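Local coordinates for protein tyrocidine synthase 2 (PDB 6TA8) that belongs to the nonribosomal peptide synthetases and contributes a condensation domain, a two-lobed fold of mixed beta-sheets and helices, at residues 236-250 and 409-421. Numbering follows the deposited sequence.
Sequences LPTDFVTADRKQKHT and QLFSPESERVFLL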
# COMPACT_ATOMS: atom_id res chain seq x y z
N LEU A 236 -14.77 -16.17 -9.37
CA LEU A 236 -15.62 -14.99 -9.51
C LEU A 236 -15.92 -14.77 -10.99
O LEU A 236 -15.02 -14.92 -11.83
CB LEU A 236 -14.94 -13.77 -8.87
CG LEU A 236 -15.75 -12.49 -8.65
CD1 LEU A 236 -15.06 -11.60 -7.63
CD2 LEU A 236 -15.92 -11.75 -9.93
N PRO A 237 -17.16 -14.46 -11.36
CA PRO A 237 -17.51 -14.35 -12.78
C PRO A 237 -16.92 -13.11 -13.42
O PRO A 237 -16.89 -12.03 -12.83
CB PRO A 237 -19.04 -14.30 -12.77
CG PRO A 237 -19.41 -13.85 -11.38
CD PRO A 237 -18.35 -14.44 -10.49
N THR A 238 -16.45 -13.26 -14.66
CA THR A 238 -15.99 -12.14 -15.46
C THR A 238 -16.85 -11.99 -16.71
O THR A 238 -17.44 -12.96 -17.19
CB THR A 238 -14.52 -12.29 -15.87
OG1 THR A 238 -14.37 -13.41 -16.76
CG2 THR A 238 -13.64 -12.49 -14.65
N ASP A 239 -16.93 -10.77 -17.23
CA ASP A 239 -17.68 -10.55 -18.47
C ASP A 239 -17.00 -11.25 -19.64
O ASP A 239 -17.67 -11.80 -20.52
CB ASP A 239 -17.83 -9.05 -18.75
CG ASP A 239 -18.77 -8.37 -17.77
OD1 ASP A 239 -19.75 -9.01 -17.34
OD2 ASP A 239 -18.53 -7.19 -17.45
N PHE A 240 -15.67 -11.24 -19.67
CA PHE A 240 -14.91 -11.88 -20.74
C PHE A 240 -13.75 -12.66 -20.14
O PHE A 240 -13.37 -12.46 -18.98
CB PHE A 240 -14.38 -10.85 -21.75
CG PHE A 240 -15.26 -9.65 -21.92
CD1 PHE A 240 -16.47 -9.75 -22.59
CD2 PHE A 240 -14.88 -8.42 -21.41
CE1 PHE A 240 -17.28 -8.65 -22.75
CE2 PHE A 240 -15.70 -7.31 -21.57
CZ PHE A 240 -16.90 -7.43 -22.24
N VAL A 241 -13.18 -13.54 -20.95
CA VAL A 241 -11.99 -14.30 -20.62
C VAL A 241 -10.85 -13.79 -21.48
O VAL A 241 -11.02 -13.59 -22.69
CB VAL A 241 -12.20 -15.82 -20.81
CG1 VAL A 241 -10.88 -16.54 -21.01
CG2 VAL A 241 -12.96 -16.40 -19.64
N THR A 242 -9.69 -13.57 -20.87
CA THR A 242 -8.54 -13.07 -21.60
C THR A 242 -7.26 -13.60 -20.97
O THR A 242 -7.23 -13.96 -19.79
CB THR A 242 -8.51 -11.54 -21.65
OG1 THR A 242 -7.45 -11.10 -22.50
CG2 THR A 242 -8.30 -10.97 -20.25
N ALA A 243 -6.20 -13.65 -21.78
CA ALA A 243 -4.86 -13.97 -21.31
C ALA A 243 -3.96 -12.74 -21.29
O ALA A 243 -2.74 -12.88 -21.12
CB ALA A 243 -4.24 -15.07 -22.18
N ASP A 244 -4.53 -11.55 -21.46
CA ASP A 244 -3.78 -10.30 -21.49
C ASP A 244 -4.03 -9.57 -20.18
O ASP A 244 -5.03 -8.86 -20.03
CB ASP A 244 -4.19 -9.46 -22.70
CG ASP A 244 -3.32 -8.23 -22.88
OD1 ASP A 244 -2.29 -8.12 -22.19
OD2 ASP A 244 -3.66 -7.38 -23.72
N ARG A 245 -3.11 -9.73 -19.23
CA ARG A 245 -3.20 -9.08 -17.93
C ARG A 245 -2.33 -7.83 -17.84
O ARG A 245 -1.94 -7.43 -16.74
CB ARG A 245 -2.84 -10.06 -16.82
CG ARG A 245 -2.88 -11.52 -17.24
CD ARG A 245 -3.12 -12.44 -16.05
NE ARG A 245 -4.52 -12.50 -15.67
CZ ARG A 245 -5.43 -13.27 -16.26
NH1 ARG A 245 -5.08 -14.05 -17.28
NH2 ARG A 245 -6.69 -13.27 -15.84
N LYS A 246 -2.02 -7.21 -18.98
CA LYS A 246 -1.16 -6.04 -18.99
C LYS A 246 -1.85 -4.86 -18.31
O LYS A 246 -3.08 -4.75 -18.29
CB LYS A 246 -0.78 -5.67 -20.42
CG LYS A 246 0.28 -6.58 -21.03
CD LYS A 246 0.84 -6.00 -22.32
CE LYS A 246 -0.22 -5.88 -23.39
NZ LYS A 246 0.33 -5.34 -24.66
N GLN A 247 -1.04 -3.97 -17.73
CA GLN A 247 -1.57 -2.86 -16.95
C GLN A 247 -2.17 -1.77 -17.83
O GLN A 247 -2.92 -0.93 -17.31
CB GLN A 247 -0.47 -2.27 -16.07
CG GLN A 247 -0.98 -1.52 -14.85
CD GLN A 247 -1.46 -2.45 -13.75
OE1 GLN A 247 -2.62 -2.41 -13.35
NE2 GLN A 247 -0.56 -3.29 -13.26
N LYS A 248 -1.87 -1.76 -19.13
CA LYS A 248 -2.40 -0.71 -20.00
C LYS A 248 -3.92 -0.76 -20.11
O LYS A 248 -4.54 0.26 -20.40
CB LYS A 248 -1.77 -0.81 -21.39
CG LYS A 248 -2.01 -2.14 -22.09
CD LYS A 248 -1.45 -2.13 -23.50
CE LYS A 248 0.04 -1.84 -23.49
NZ LYS A 248 0.57 -1.64 -24.87
N HIS A 249 -4.53 -1.92 -19.87
CA HIS A 249 -5.97 -2.08 -19.94
C HIS A 249 -6.65 -1.86 -18.59
O HIS A 249 -7.84 -2.18 -18.45
CB HIS A 249 -6.33 -3.47 -20.47
CG HIS A 249 -5.60 -3.83 -21.73
ND1 HIS A 249 -6.00 -3.38 -22.97
CD2 HIS A 249 -4.51 -4.60 -21.95
CE1 HIS A 249 -5.19 -3.85 -23.90
NE2 HIS A 249 -4.27 -4.60 -23.30
N THR A 250 -5.94 -1.32 -17.61
CA THR A 250 -6.50 -1.14 -16.27
C THR A 250 -7.29 0.16 -16.19
O THR A 250 -6.79 1.23 -16.55
CB THR A 250 -5.39 -1.14 -15.22
OG1 THR A 250 -4.86 -2.47 -15.08
CG2 THR A 250 -5.92 -0.67 -13.88
N GLN A 409 1.29 7.48 -14.69
CA GLN A 409 1.13 6.03 -14.63
C GLN A 409 2.18 5.42 -13.71
O GLN A 409 3.38 5.55 -13.94
CB GLN A 409 1.23 5.44 -16.04
CG GLN A 409 1.17 3.92 -16.10
CD GLN A 409 -0.15 3.35 -15.61
OE1 GLN A 409 -0.40 3.27 -14.41
NE2 GLN A 409 -0.99 2.93 -16.55
N LEU A 410 1.71 4.75 -12.65
CA LEU A 410 2.61 4.26 -11.61
C LEU A 410 3.30 2.95 -12.00
O LEU A 410 4.45 2.73 -11.61
CB LEU A 410 1.85 4.07 -10.30
CG LEU A 410 1.41 5.36 -9.59
CD1 LEU A 410 0.41 5.05 -8.49
CD2 LEU A 410 2.62 6.09 -9.03
N PHE A 411 2.62 2.09 -12.75
CA PHE A 411 3.19 0.83 -13.20
C PHE A 411 3.60 0.94 -14.67
O PHE A 411 3.33 1.94 -15.34
CB PHE A 411 2.20 -0.32 -13.01
CG PHE A 411 1.45 -0.26 -11.71
CD1 PHE A 411 2.05 -0.69 -10.53
CD2 PHE A 411 0.15 0.21 -11.66
CE1 PHE A 411 1.36 -0.64 -9.34
CE2 PHE A 411 -0.54 0.26 -10.47
CZ PHE A 411 0.07 -0.16 -9.30
N SER A 412 4.26 -0.10 -15.15
CA SER A 412 4.56 -0.12 -16.57
C SER A 412 3.32 -0.52 -17.36
O SER A 412 2.53 -1.35 -16.89
CB SER A 412 5.70 -1.09 -16.87
OG SER A 412 6.06 -1.06 -18.24
N PRO A 413 3.10 0.05 -18.55
CA PRO A 413 1.95 -0.37 -19.36
C PRO A 413 1.98 -1.85 -19.71
O PRO A 413 0.92 -2.44 -19.93
CB PRO A 413 2.06 0.52 -20.61
CG PRO A 413 2.86 1.70 -20.17
CD PRO A 413 3.83 1.18 -19.16
N GLU A 414 3.16 -2.45 -19.77
CA GLU A 414 3.30 -3.88 -20.04
C GLU A 414 3.27 -4.73 -18.78
O GLU A 414 3.30 -5.96 -18.88
CB GLU A 414 4.60 -4.15 -20.80
CG GLU A 414 4.93 -3.11 -21.86
CD GLU A 414 4.06 -3.24 -23.09
OE1 GLU A 414 3.81 -4.38 -23.53
OE2 GLU A 414 3.62 -2.19 -23.62
N SER A 415 3.23 -4.11 -17.60
CA SER A 415 3.25 -4.87 -16.35
C SER A 415 1.98 -5.71 -16.21
O SER A 415 0.88 -5.26 -16.55
CB SER A 415 3.39 -3.92 -15.16
OG SER A 415 3.48 -4.64 -13.95
N GLU A 416 2.14 -6.92 -15.69
CA GLU A 416 1.04 -7.86 -15.59
C GLU A 416 0.23 -7.62 -14.32
O GLU A 416 0.78 -7.33 -13.26
CB GLU A 416 1.56 -9.30 -15.60
CG GLU A 416 2.31 -9.68 -16.87
CD GLU A 416 3.76 -9.24 -16.86
OE1 GLU A 416 4.20 -8.63 -15.86
OE2 GLU A 416 4.47 -9.50 -17.86
N ARG A 417 -1.09 -7.73 -14.45
CA ARG A 417 -1.97 -7.62 -13.30
C ARG A 417 -1.93 -8.91 -12.48
O ARG A 417 -1.88 -10.01 -13.04
CB ARG A 417 -3.41 -7.33 -13.74
CG ARG A 417 -3.62 -5.92 -14.28
CD ARG A 417 -5.05 -5.73 -14.75
NE ARG A 417 -6.03 -6.19 -13.77
CZ ARG A 417 -6.48 -5.45 -12.76
NH1 ARG A 417 -6.06 -4.20 -12.61
NH2 ARG A 417 -7.37 -5.96 -11.91
N VAL A 418 -1.95 -8.76 -11.16
CA VAL A 418 -1.89 -9.90 -10.26
C VAL A 418 -3.26 -10.28 -9.73
O VAL A 418 -3.59 -11.47 -9.65
CB VAL A 418 -0.91 -9.60 -9.09
CG1 VAL A 418 -0.91 -10.74 -8.09
CG2 VAL A 418 0.49 -9.35 -9.63
N PHE A 419 -4.09 -9.30 -9.40
CA PHE A 419 -5.41 -9.53 -8.83
C PHE A 419 -6.49 -9.16 -9.83
O PHE A 419 -6.34 -8.20 -10.60
CB PHE A 419 -5.59 -8.74 -7.53
CG PHE A 419 -4.68 -9.18 -6.42
CD1 PHE A 419 -4.94 -10.35 -5.73
CD2 PHE A 419 -3.56 -8.44 -6.09
CE1 PHE A 419 -4.11 -10.77 -4.71
CE2 PHE A 419 -2.72 -8.85 -5.07
CZ PHE A 419 -3.00 -10.02 -4.38
N LEU A 420 -7.58 -9.92 -9.81
CA LEU A 420 -8.70 -9.64 -10.70
C LEU A 420 -9.38 -8.32 -10.36
O LEU A 420 -9.89 -7.64 -11.25
CB LEU A 420 -9.70 -10.79 -10.65
CG LEU A 420 -10.83 -10.80 -11.68
CD1 LEU A 420 -10.84 -12.12 -12.43
CD2 LEU A 420 -12.16 -10.56 -10.99
N LEU A 421 -9.40 -7.96 -9.08
CA LEU A 421 -9.99 -6.71 -8.63
C LEU A 421 -9.16 -6.15 -7.49
O LEU A 421 -8.90 -6.85 -6.51
CB LEU A 421 -11.44 -6.91 -8.17
CG LEU A 421 -12.49 -7.28 -9.22
CD1 LEU A 421 -13.82 -7.58 -8.56
CD2 LEU A 421 -12.64 -6.18 -10.26
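The backbones of K246 and E416 pair in a single isolated beta bridge, their CA atoms 4.4 Å apart, which joins two loops of the condensation domain. One loop leads into strand 250-256; the other comes from strand 401-402, at the edge of the five-stranded sheet, and leads into 421-428, which shares the six-stranded sheet with 250-256. The bridge flanks a type I beta turn from S412 to S415, closed by S415 N donating to S412 O.

Three backbone donors cross here. R417 N reaches R245 O at 2.5 Å, a length so short that its exact value is doubtful, Q247 N makes a weak, bent bond to S415 O (117° at the hydrogen), and K248 N is received by P413 O at 3.0 Å. R245 O also takes a CA-H contact from E416, and S415 O one from K246.

The E414 carboxylate is shared between two lysines: OE2 forms a salt bridge with K248 NZ at 3.3 Å, its hydrogen bond weak, while OE1 has a long one with K246 NZ, whose chain runs alongside. E416 turns its carboxylate elsewhere, to T50, and the S412 hydroxyl is held by D51. S415 OG, by contrast, is buried with no partner in the model.

Q247 is buried, its amide obliquely against F411, the planes 34° apart. With CG anti to the backbone N (chi1 -156°) and a bend at chi2, the side chain curls so that T250 OG1 donates to Q247 OE1 at 2.8 Å, from above the carbonyl plane. That same T250 OG1 accepts R417 NH1 at 3.2 Å, tilted from the guanidinium plane, while NH2 of R417 bonds weakly to L420 O.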